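Local coordinates for protein putative angiotensinogen (Lampetra fluviatilis, PDB 5INW) that is a serpin that binds heparin and inhibits thrombin, heparin promoting that inhibition by a template mechanism, at residues A[95-100]-A[321-326]; A[111-116]-A[393-398]; A[117-122]-A[240-245]; A[186-191]-A[380-385]; A[218-221]-A[227-230]. The protein carries 1 engineered substitution. All coordinates share one frame; numbering follows the deposited sequence.

Interaction 1: residues A[95-100]-A[321-326]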
# COMPACT_ATOMS: atom_id res chain seq x y z
N GLN A 95 -13.35 -0.13 -4.49
CA GLN A 95 -13.91 1.18 -4.18
C GLN A 95 -13.20 2.33 -4.91
O GLN A 95 -13.85 3.21 -5.44
CB GLN A 95 -13.87 1.46 -2.68
CG GLN A 95 -14.62 0.49 -1.77
CD GLN A 95 -16.09 0.31 -2.10
OE1 GLN A 95 -16.55 -0.82 -2.23
NE2 GLN A 95 -16.82 1.41 -2.29
N VAL A 96 -11.86 2.32 -4.96
CA VAL A 96 -11.11 3.35 -5.72
C VAL A 96 -11.58 3.51 -7.17
O VAL A 96 -11.58 4.61 -7.69
CB VAL A 96 -9.56 3.14 -5.67
CG1 VAL A 96 -8.83 4.17 -6.57
CG2 VAL A 96 -9.05 3.27 -4.24
N LEU A 97 -11.91 2.38 -7.83
CA LEU A 97 -12.44 2.33 -9.23
C LEU A 97 -13.71 3.12 -9.45
O LEU A 97 -13.95 3.58 -10.56
CB LEU A 97 -12.78 0.89 -9.63
CG LEU A 97 -11.63 -0.09 -9.79
CD1 LEU A 97 -12.14 -1.51 -10.03
CD2 LEU A 97 -10.69 0.33 -10.91
N GLY A 98 -14.53 3.23 -8.40
CA GLY A 98 -15.73 4.05 -8.44
C GLY A 98 -15.48 5.53 -8.68
O GLY A 98 -16.38 6.25 -9.09
N GLY A 99 -14.25 6.00 -8.47
CA GLY A 99 -13.90 7.40 -8.65
C GLY A 99 -12.64 7.63 -9.46
O GLY A 99 -11.95 8.62 -9.22
N ALA A 100 -12.36 6.74 -10.41
CA ALA A 100 -11.16 6.81 -11.22
C ALA A 100 -11.45 6.72 -12.73
O ALA A 100 -11.76 5.63 -13.29
CB ALA A 100 -10.17 5.72 -10.78
N LYS A 321 -12.79 -5.34 -16.46
CA LYS A 321 -13.08 -6.73 -16.14
C LYS A 321 -11.86 -7.37 -15.52
O LYS A 321 -12.00 -8.32 -14.75
CB LYS A 321 -13.56 -7.52 -17.38
CG LYS A 321 -14.84 -6.94 -17.98
CD LYS A 321 -15.53 -7.90 -18.95
CE LYS A 321 -16.44 -8.88 -18.21
NZ LYS A 321 -17.15 -9.75 -19.17
N VAL A 322 -10.68 -6.84 -15.84
CA VAL A 322 -9.44 -7.23 -15.17
C VAL A 322 -9.49 -6.70 -13.73
O VAL A 322 -9.42 -7.47 -12.75
CB VAL A 322 -8.21 -6.70 -15.91
CG1 VAL A 322 -6.93 -6.96 -15.12
CG2 VAL A 322 -8.10 -7.34 -17.31
N GLU A 323 -9.68 -5.39 -13.61
CA GLU A 323 -9.76 -4.72 -12.30
C GLU A 323 -10.93 -5.16 -11.43
O GLU A 323 -10.85 -5.04 -10.24
CB GLU A 323 -9.77 -3.20 -12.47
CG GLU A 323 -8.41 -2.71 -12.96
CD GLU A 323 -8.28 -1.20 -13.09
OE1 GLU A 323 -9.28 -0.52 -13.33
OE2 GLU A 323 -7.15 -0.70 -12.97
N GLU A 324 -12.02 -5.64 -12.05
CA GLU A 324 -13.12 -6.28 -11.32
C GLU A 324 -12.76 -7.62 -10.68
O GLU A 324 -13.23 -7.92 -9.60
CB GLU A 324 -14.34 -6.51 -12.22
CG GLU A 324 -15.33 -5.37 -12.19
CD GLU A 324 -15.83 -5.15 -10.79
OE1 GLU A 324 -16.34 -6.14 -10.20
OE2 GLU A 324 -15.68 -4.00 -10.29
N SER A 325 -11.94 -8.43 -11.35
CA SER A 325 -11.64 -9.78 -10.86
C SER A 325 -10.60 -9.84 -9.73
O SER A 325 -10.46 -10.92 -9.12
CB SER A 325 -11.13 -10.64 -12.01
OG SER A 325 -9.87 -10.18 -12.42
N VAL A 326 -9.88 -8.73 -9.47
CA VAL A 326 -8.79 -8.77 -8.50
C VAL A 326 -9.29 -9.25 -7.15
O VAL A 326 -10.25 -8.76 -6.62
CB VAL A 326 -7.97 -7.47 -8.34
CG1 VAL A 326 -7.21 -7.18 -9.62
CG2 VAL A 326 -8.81 -6.29 -7.88
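OE2 of E323, the residue against which L97 packs, is gripped by two groups from outside the pair. It is hydrogen-bonded to OH of Y93 and forms a salt bridge with NE of R29 of the C-terminal peptide chain, an arginine that also packs on L97. These two bonds largely fix how the buried carboxylate sits, and its negative charge is probably stabilised by the arginine. The chain of E323 is extended beyond CG, with chi2 -177°, and this carries the acid out beside the leucine. L97 reaches over with its two methyl groups, and the two side chains cross obliquely. CD1 of L97 lies 3.8 Å from CB of E323 and also 3.8 Å from O of E323. CD2 of L97 leans on the acid itself, 3.6 Å from CD of E323. In the serpin fold, the C-terminal end of helix 77-96, helix A, here meets the short helix 319-325, and the C-terminal peptide, which stays bound after loop cleavage, lies beside them. E324 is exposed and marginal, its OE2 4.3 Å from CD1 of L97. S325 folds its hydroxyl back onto its own helix: OG of S325 donates to O of V322 over 2.8 Å, in the carbonyl plane and on a lone pair.

Interaction 2: residues A[111-116]-A[393-398]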
# COMPACT_ATOMS: atom_id res chain seq x y z
N LEU A 111 -0.76 -2.96 3.45
CA LEU A 111 -0.09 -3.08 4.76
C LEU A 111 -0.08 -1.80 5.58
O LEU A 111 -0.26 -1.84 6.80
CB LEU A 111 1.37 -3.50 4.62
CG LEU A 111 1.63 -4.95 4.23
CD1 LEU A 111 3.13 -5.11 4.08
CD2 LEU A 111 1.11 -5.95 5.24
N SER A 112 0.22 -0.69 4.90
CA SER A 112 0.30 0.60 5.56
C SER A 112 -1.06 0.94 6.13
O SER A 112 -1.18 1.34 7.29
CB SER A 112 0.73 1.71 4.61
OG SER A 112 0.92 2.93 5.32
N ILE A 113 -2.09 0.75 5.30
CA ILE A 113 -3.41 1.08 5.73
C ILE A 113 -3.89 0.14 6.83
O ILE A 113 -4.54 0.56 7.79
CB ILE A 113 -4.39 1.14 4.55
CG1 ILE A 113 -3.97 2.23 3.58
CG2 ILE A 113 -5.81 1.49 5.06
CD1 ILE A 113 -4.76 2.25 2.27
N ALA A 114 -3.58 -1.15 6.71
CA ALA A 114 -3.96 -2.13 7.75
C ALA A 114 -3.26 -1.85 9.09
O ALA A 114 -3.86 -2.07 10.16
CB ALA A 114 -3.68 -3.55 7.30
N SER A 115 -2.01 -1.40 9.02
CA SER A 115 -1.29 -1.07 10.22
C SER A 115 -1.91 0.11 10.93
O SER A 115 -2.05 0.08 12.16
CB SER A 115 0.14 -0.75 9.93
OG SER A 115 0.72 -1.88 9.39
N ALA A 116 -2.24 1.14 10.18
CA ALA A 116 -2.82 2.31 10.81
C ALA A 116 -4.17 1.94 11.43
O ALA A 116 -4.46 2.33 12.56
CB ALA A 116 -2.93 3.46 9.83
N ILE A 393 -8.52 10.31 7.54
CA ILE A 393 -7.51 9.33 7.11
C ILE A 393 -7.00 9.55 5.69
O ILE A 393 -7.74 9.43 4.74
CB ILE A 393 -8.08 7.92 7.12
CG1 ILE A 393 -8.54 7.54 8.51
CG2 ILE A 393 -7.04 6.91 6.67
CD1 ILE A 393 -8.99 6.09 8.62
N THR A 394 -5.73 9.90 5.56
CA THR A 394 -5.16 10.10 4.25
C THR A 394 -4.28 8.91 3.95
O THR A 394 -3.93 8.16 4.84
CB THR A 394 -4.42 11.47 4.16
OG1 THR A 394 -3.56 11.68 5.28
CG2 THR A 394 -5.44 12.56 4.21
N HIS A 395 -4.02 8.70 2.67
CA HIS A 395 -3.08 7.70 2.21
C HIS A 395 -2.40 8.30 1.03
O HIS A 395 -3.02 8.83 0.18
CB HIS A 395 -3.75 6.40 1.83
CG HIS A 395 -2.77 5.34 1.47
ND1 HIS A 395 -2.10 4.60 2.42
CD2 HIS A 395 -2.25 4.99 0.29
CE1 HIS A 395 -1.24 3.80 1.82
NE2 HIS A 395 -1.32 4.01 0.52
N LYS A 396 -1.09 8.25 1.02
CA LYS A 396 -0.25 8.89 -0.01
C LYS A 396 0.81 7.84 -0.40
O LYS A 396 1.37 7.14 0.47
CB LYS A 396 0.36 10.14 0.60
CG LYS A 396 0.76 11.21 -0.38
CD LYS A 396 2.18 11.04 -0.95
CE LYS A 396 2.49 12.06 -2.05
NZ LYS A 396 3.92 12.44 -2.07
N SER A 397 1.06 7.66 -1.70
CA SER A 397 2.06 6.66 -2.15
C SER A 397 2.81 7.05 -3.40
O SER A 397 2.30 7.82 -4.18
CB SER A 397 1.36 5.33 -2.38
OG SER A 397 0.36 5.53 -3.35
N VAL A 398 4.01 6.54 -3.59
CA VAL A 398 4.83 6.84 -4.76
C VAL A 398 5.46 5.59 -5.37
O VAL A 398 5.90 4.71 -4.64
CB VAL A 398 5.97 7.80 -4.42
CG1 VAL A 398 6.67 8.27 -5.71
CG2 VAL A 398 5.46 8.99 -3.64
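The side chain of H395 leaves its strand with CG anti to the backbone N (chi1 -175°), which carries the ring toward the helix and onto I113. On the helix, I113 sets CG1 anti to its carbonyl carbon, and chi2 of 172° stretches CD1 out to meet that ring. The two side chains cross at about a right angle. CD1 of I113 comes over one face of the imidazole as a CH-pi contact, 3.8 Å from the ring centroid and 20° off the normal. It is shifted toward the rim of the ring. S112 takes another side: its CB sits at the ring edge, near the plane, 4.0 Å from CE1 of H395. Both ring nitrogens are held. ND1 is hydrogen-bonded to OG1 of T412, and NE2 to the backbone N of S109, so the ring has little freedom to turn. OG of S112 also bonds to T412 OG1 and to OD1 of N244. This buried polar network of serine, asparagine and histidine matches the shutter region of serpins, here with T412 of the inserted loop joined in. Along the helix, O of L111 takes both N and OG of S115. I113 packs on T412 of strand 405-417 and S112 on I246 of strand 238-251, so helix 110-122 lies against both these strands and 389-401, with helix 150-161 packed on L111 and S115.

Interaction 3: residues A[117-122]-A[240-245]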
# COMPACT_ATOMS: atom_id res chain seq x y z
N LEU A 117 -4.97 1.15 10.73
CA LEU A 117 -6.28 0.73 11.26
C LEU A 117 -6.20 -0.29 12.40
O LEU A 117 -7.12 -0.38 13.21
CB LEU A 117 -7.11 0.13 10.16
CG LEU A 117 -7.43 1.03 8.96
CD1 LEU A 117 -8.10 0.17 7.91
CD2 LEU A 117 -8.33 2.18 9.34
N GLY A 118 -5.13 -1.08 12.45
CA GLY A 118 -4.86 -1.95 13.59
C GLY A 118 -4.69 -1.13 14.84
O GLY A 118 -5.20 -1.48 15.89
N VAL A 119 -4.01 -0.00 14.73
CA VAL A 119 -3.80 0.85 15.89
C VAL A 119 -5.17 1.39 16.39
O VAL A 119 -5.50 1.35 17.55
CB VAL A 119 -2.84 2.03 15.57
CG1 VAL A 119 -2.75 2.95 16.77
CG2 VAL A 119 -1.44 1.52 15.20
N VAL A 120 -5.99 1.85 15.47
CA VAL A 120 -7.33 2.33 15.78
C VAL A 120 -8.16 1.20 16.38
O VAL A 120 -8.97 1.42 17.29
CB VAL A 120 -8.03 2.97 14.50
CG1 VAL A 120 -9.50 3.34 14.77
CG2 VAL A 120 -7.30 4.21 14.03
N THR A 121 -7.98 -0.00 15.84
CA THR A 121 -8.74 -1.16 16.35
C THR A 121 -8.42 -1.42 17.81
O THR A 121 -9.30 -1.67 18.60
CB THR A 121 -8.46 -2.41 15.49
OG1 THR A 121 -8.79 -2.11 14.12
CG2 THR A 121 -9.24 -3.58 15.99
N ALA A 122 -7.14 -1.32 18.14
CA ALA A 122 -6.65 -1.51 19.48
C ALA A 122 -7.25 -0.58 20.49
O ALA A 122 -7.34 -0.92 21.66
CB ALA A 122 -5.15 -1.36 19.49
N LEU A 240 -5.20 12.69 18.91
CA LEU A 240 -4.10 11.82 18.48
C LEU A 240 -3.92 11.84 16.98
O LEU A 240 -4.86 12.17 16.25
CB LEU A 240 -4.33 10.37 18.84
CG LEU A 240 -4.27 9.97 20.29
CD1 LEU A 240 -5.68 10.05 20.89
CD2 LEU A 240 -3.66 8.56 20.41
N VAL A 241 -2.72 11.45 16.55
CA VAL A 241 -2.39 11.22 15.15
C VAL A 241 -1.62 9.93 15.05
O VAL A 241 -0.61 9.80 15.70
CB VAL A 241 -1.52 12.36 14.60
CG1 VAL A 241 -1.19 12.11 13.13
CG2 VAL A 241 -2.28 13.64 14.72
N ILE A 242 -2.08 8.99 14.22
CA ILE A 242 -1.44 7.69 14.03
C ILE A 242 -0.83 7.71 12.66
O ILE A 242 -1.43 8.19 11.77
CB ILE A 242 -2.49 6.56 14.06
CG1 ILE A 242 -3.05 6.42 15.49
CG2 ILE A 242 -1.94 5.21 13.62
CD1 ILE A 242 -4.39 5.71 15.55
N VAL A 243 0.36 7.15 12.53
CA VAL A 243 1.13 7.21 11.27
C VAL A 243 1.72 5.85 10.99
O VAL A 243 2.35 5.25 11.85
CB VAL A 243 2.30 8.20 11.38
CG1 VAL A 243 3.29 8.02 10.25
CG2 VAL A 243 1.77 9.62 11.47
N ASN A 244 1.48 5.35 9.80
CA ASN A 244 2.30 4.27 9.26
C ASN A 244 3.00 4.83 8.04
O ASN A 244 2.40 5.51 7.20
CB ASN A 244 1.49 3.05 8.81
CG ASN A 244 2.37 2.02 8.20
OD1 ASN A 244 2.69 2.07 7.01
ND2 ASN A 244 2.92 1.16 9.03
N VAL A 245 4.26 4.49 7.94
CA VAL A 245 4.98 4.58 6.69
C VAL A 245 5.59 3.22 6.34
O VAL A 245 5.97 2.46 7.21
CB VAL A 245 6.10 5.61 6.72
CG1 VAL A 245 5.53 6.91 7.21
CG2 VAL A 245 7.23 5.16 7.63
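V119 and I242 form the tight part of this contact, with V120 at its flank. I242 holds CG1 beside its backbone N and extends on through chi2 of 160°, which pushes CD1 up to the helix. CD1 of I242 enters between two valines: it lies 3.4 Å from CG1 of V119 and 3.6 Å from CG2 of V120. The other branch of the isoleucine is used too, CG2 of I242 being 3.8 Å from CB of V119. V119 and I242 point in opposing directions and lie alongside each other, so their branches touch along their length and not at a single point. V120 meets the isoleucine at a slant. All three residues are buried, and the contact is apolar, made by van der Waals packing of their branches. The rest of the pair is loose. L117 turns away from the strand and packs on M372, and A122 at the far end is partly exposed. T121 faces helix 126-136. O of L117 accepts both N and OG1 of T121, the hydroxyl over 2.6 Å from OG1 to O. V414 of strand 405-417 touches both V120 and I242. The helix beneath the large sheet is common to serpins; the loop strand 405-417 between 238-251 and 389-401 is the inserted state, here reached by cleavage.

Interaction 4: residues A[186-191]-A[380-385]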
# COMPACT_ATOMS: atom_id res chain seq x y z
N ARG A 186 -3.17 2.23 29.87
CA ARG A 186 -1.94 1.50 29.66
C ARG A 186 -2.07 0.23 28.80
O ARG A 186 -1.09 -0.21 28.15
CB ARG A 186 -1.35 1.13 30.98
CG ARG A 186 0.05 0.65 30.83
CD ARG A 186 0.59 0.42 32.21
NE ARG A 186 -0.02 -0.74 32.85
CZ ARG A 186 0.30 -1.16 34.06
NH1 ARG A 186 1.22 -0.49 34.78
NH2 ARG A 186 -0.29 -2.23 34.55
N GLN A 187 -3.25 -0.36 28.77
CA GLN A 187 -3.43 -1.57 28.00
C GLN A 187 -3.37 -1.18 26.52
O GLN A 187 -2.84 -1.94 25.66
CB GLN A 187 -4.73 -2.28 28.42
CG GLN A 187 -4.72 -2.85 29.84
CD GLN A 187 -5.31 -1.91 30.89
OE1 GLN A 187 -5.46 -0.69 30.68
NE2 GLN A 187 -5.61 -2.49 32.07
N PHE A 188 -3.84 0.03 26.25
CA PHE A 188 -3.70 0.59 24.91
C PHE A 188 -2.24 0.86 24.54
O PHE A 188 -1.80 0.47 23.47
CB PHE A 188 -4.52 1.86 24.75
CG PHE A 188 -4.28 2.54 23.44
CD1 PHE A 188 -4.90 2.06 22.27
CD2 PHE A 188 -3.45 3.64 23.35
CE1 PHE A 188 -4.72 2.68 21.04
CE2 PHE A 188 -3.25 4.28 22.10
CZ PHE A 188 -3.88 3.79 20.95
N THR A 189 -1.47 1.52 25.41
CA THR A 189 -0.09 1.92 25.06
C THR A 189 0.87 0.79 24.90
O THR A 189 1.72 0.81 24.01
CB THR A 189 0.53 2.86 26.09
OG1 THR A 189 0.47 2.26 27.38
CG2 THR A 189 -0.19 4.14 26.07
N ARG A 190 0.66 -0.22 25.72
CA ARG A 190 1.44 -1.42 25.67
C ARG A 190 1.08 -2.33 24.52
O ARG A 190 2.00 -2.94 23.95
CB ARG A 190 1.28 -2.23 26.94
CG ARG A 190 1.86 -1.53 28.11
CD ARG A 190 1.75 -2.41 29.31
NE ARG A 190 2.59 -1.89 30.38
CZ ARG A 190 2.68 -2.41 31.60
NH1 ARG A 190 2.00 -3.50 31.90
NH2 ARG A 190 3.43 -1.82 32.51
N THR A 191 -0.21 -2.49 24.16
CA THR A 191 -0.49 -3.30 22.95
C THR A 191 0.02 -2.58 21.71
O THR A 191 0.44 -3.27 20.78
CB THR A 191 -1.95 -3.71 22.72
OG1 THR A 191 -2.70 -2.54 22.74
CG2 THR A 191 -2.48 -4.63 23.79
N SER A 380 -13.06 4.05 23.23
CA SER A 380 -12.99 4.18 24.66
C SER A 380 -11.88 3.36 25.30
O SER A 380 -11.66 3.51 26.51
CB SER A 380 -14.34 3.80 25.29
OG SER A 380 -14.54 2.40 25.32
N ARG A 381 -11.24 2.46 24.53
CA ARG A 381 -10.05 1.74 25.00
C ARG A 381 -8.83 2.63 24.96
O ARG A 381 -7.83 2.29 25.59
CB ARG A 381 -9.76 0.46 24.19
CG ARG A 381 -10.60 -0.79 24.51
CD ARG A 381 -10.11 -2.01 23.70
NE ARG A 381 -11.05 -3.13 23.69
CZ ARG A 381 -10.91 -4.31 24.31
NH1 ARG A 381 -9.81 -4.64 25.01
NH2 ARG A 381 -11.89 -5.22 24.22
N ILE A 382 -8.89 3.75 24.24
CA ILE A 382 -7.78 4.71 24.19
C ILE A 382 -7.72 5.54 25.46
O ILE A 382 -6.68 5.64 26.10
CB ILE A 382 -7.88 5.69 22.99
CG1 ILE A 382 -7.86 4.92 21.68
CG2 ILE A 382 -6.70 6.68 22.94
CD1 ILE A 382 -8.09 5.79 20.46
N THR A 383 -8.83 6.19 25.77
CA THR A 383 -8.95 7.02 26.98
C THR A 383 -10.39 7.20 27.37
O THR A 383 -11.24 7.17 26.53
CB THR A 383 -8.32 8.40 26.78
OG1 THR A 383 -8.51 9.18 27.96
CG2 THR A 383 -8.94 9.13 25.61
N GLY A 384 -10.67 7.35 28.65
CA GLY A 384 -11.99 7.72 29.08
C GLY A 384 -12.11 9.21 29.26
O GLY A 384 -13.21 9.69 29.41
N MET A 385 -10.99 9.95 29.28
CA MET A 385 -10.98 11.41 29.55
C MET A 385 -11.75 12.20 28.50
O MET A 385 -12.15 13.32 28.78
CB MET A 385 -9.54 11.98 29.58
CG MET A 385 -9.00 12.58 30.86
SD MET A 385 -7.58 13.62 30.31
CE MET A 385 -8.31 15.25 30.02
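F188 and I382 make the apolar part of this contact. CG1 of I382 lies over one face of the phenyl ring, shifted toward the rim, in a CH-pi contact 4.2 Å from the centroid of the F188 ring and 21° off the normal. The closest ring atom is CE1 of F188, 3.9 Å from CG1 of I382. F188 sets CG anti to its backbone N (chi1 174°), which turns the ring toward the loop so that it lies beside I382, both side chains running the same way. A second kind of contact uses the backbone: O of R381 rests 3.4 Å from CB of F188 and stands obliquely to the ring. Hydrogen bonds stay within each segment or go outside the pair. On the helix, OG1 of T191 donates to O of Q187 over 3.0 Å, on a lone pair in the carbonyl plane. In the loop, OG1 of T383 accepts N of M385 at 2.9 Å, which is an ST turn, and it is also bonded to O of W183. NE of R381 binds OD1 of N125. The backbone of I382 is bonded to that of Y185, just ahead of the helix. In this way the start of helix 186-196, helix E of the serpin fold, packs on the loop joining helix 361-369 to strand 389-401.

Interaction 5: residues A[218-221]-A[227-230]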
# COMPACT_ATOMS: atom_id res chain seq x y z
N TYR A 218 10.44 14.11 14.01
CA TYR A 218 10.50 12.78 14.62
C TYR A 218 10.40 11.68 13.59
O TYR A 218 11.11 10.69 13.68
CB TYR A 218 9.39 12.58 15.64
CG TYR A 218 9.54 11.28 16.44
CD1 TYR A 218 10.26 11.24 17.65
CD2 TYR A 218 8.97 10.09 15.99
CE1 TYR A 218 10.37 10.07 18.38
CE2 TYR A 218 9.09 8.93 16.71
CZ TYR A 218 9.80 8.92 17.89
OH TYR A 218 9.90 7.73 18.57
N ILE A 219 9.48 11.85 12.63
CA ILE A 219 9.27 10.83 11.63
C ILE A 219 10.53 10.67 10.79
O ILE A 219 10.99 9.55 10.53
CB ILE A 219 8.04 11.13 10.77
CG1 ILE A 219 6.82 10.93 11.61
CG2 ILE A 219 7.96 10.23 9.56
CD1 ILE A 219 5.59 11.56 11.02
N GLU A 220 11.10 11.80 10.40
CA GLU A 220 12.31 11.82 9.60
C GLU A 220 13.49 11.19 10.32
O GLU A 220 14.23 10.44 9.71
CB GLU A 220 12.64 13.25 9.20
CG GLU A 220 13.66 13.34 8.09
CD GLU A 220 13.95 14.76 7.67
OE1 GLU A 220 12.97 15.46 7.32
OE2 GLU A 220 15.15 15.15 7.67
N LYS A 221 13.67 11.50 11.59
CA LYS A 221 14.73 10.92 12.42
C LYS A 221 14.67 9.41 12.36
O LYS A 221 15.65 8.75 12.03
CB LYS A 221 14.64 11.44 13.89
CG LYS A 221 15.25 12.82 14.11
CD LYS A 221 14.84 13.36 15.48
CE LYS A 221 15.49 14.70 15.79
NZ LYS A 221 15.73 14.87 17.26
N PHE A 227 11.24 9.99 4.75
CA PHE A 227 9.94 10.56 4.99
C PHE A 227 10.06 11.86 5.80
O PHE A 227 10.03 11.86 7.03
CB PHE A 227 9.10 9.54 5.75
CG PHE A 227 8.81 8.30 4.99
CD1 PHE A 227 9.66 7.25 5.03
CD2 PHE A 227 7.67 8.22 4.21
CE1 PHE A 227 9.39 6.12 4.32
CE2 PHE A 227 7.39 7.10 3.49
CZ PHE A 227 8.25 6.03 3.55
N PRO A 228 10.23 12.99 5.09
CA PRO A 228 10.03 14.31 5.71
C PRO A 228 8.58 14.66 5.42
O PRO A 228 7.90 13.88 4.72
CB PRO A 228 10.97 15.18 4.90
CG PRO A 228 10.90 14.59 3.52
CD PRO A 228 10.62 13.12 3.66
N ASP A 229 8.10 15.79 5.93
CA ASP A 229 6.74 16.32 5.56
C ASP A 229 5.52 15.33 5.43
O ASP A 229 4.56 15.61 4.71
CB ASP A 229 6.84 17.21 4.30
CG ASP A 229 7.14 16.41 3.03
OD1 ASP A 229 6.71 15.23 2.89
OD2 ASP A 229 7.82 16.97 2.14
N VAL A 230 5.51 14.23 6.17
CA VAL A 230 4.40 13.32 6.19
C VAL A 230 3.17 14.05 6.73
O VAL A 230 2.05 13.72 6.36
CB VAL A 230 4.70 12.09 7.08
CG1 VAL A 230 3.48 11.17 7.27
CG2 VAL A 230 5.83 11.28 6.49
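I219 sets CG1 anti to its carbonyl carbon (chi1 -71°), which leaves CG2 anti to the backbone N and facing the loop at F227 and V230. CG2 of I219 lies 3.9 Å from CG2 of V230 and 4.0 Å from CB of F227. CD1 of I219 adds a contact 4.1 Å from CB of V230. The isoleucine and V230 cross at about a right angle. E220 leaves beside the loop, its CG anti to the backbone N (chi1 -166°) and the chain extended, which lays the carboxylate over P228, CD of E220 being 4.1 Å from CB of P228. F227 offers only its root to the helix. Its ring leads away to V245 and Y247 of strand 238-251 and to strand 405-417. Its carbonyl turns back: O of F227 takes a CA-H...O contact from CA of E220, 3.4 Å away. The end of helix 208-221, helix F of the serpin fold, is joined here to the loop returning to strand 238-251. The chemistry is mostly apolar packing, with one CA-H...O contact and an acid lying on a proline without a polar bond across, so the fit should depend more on side-chain shape than on directional bonds.

In the fold
From the N terminus, residues 95-100 open the loop that interaction 1 closes at 321-326, tying helix 77-96 to helix 319-325. Interactions 3 and 5 nest inside it, while interactions 2 and 4 cross it. Interaction 2, from 111-116 to 393-398, encloses interactions 3, 4 and 5. Interaction 3 starts on the same helix, 110-122, and touches interaction 2; both tie that helix to the large sheet. Interaction 4 ties helix 186-196 to the loop before strand 389-401; it crosses interaction 3 and touches it near A122 and F188. Interaction 5, nested in all four, joins helix 208-221 to its following loop. Interaction 1 lies farther off, its centre about 32 Å from that of interaction 5.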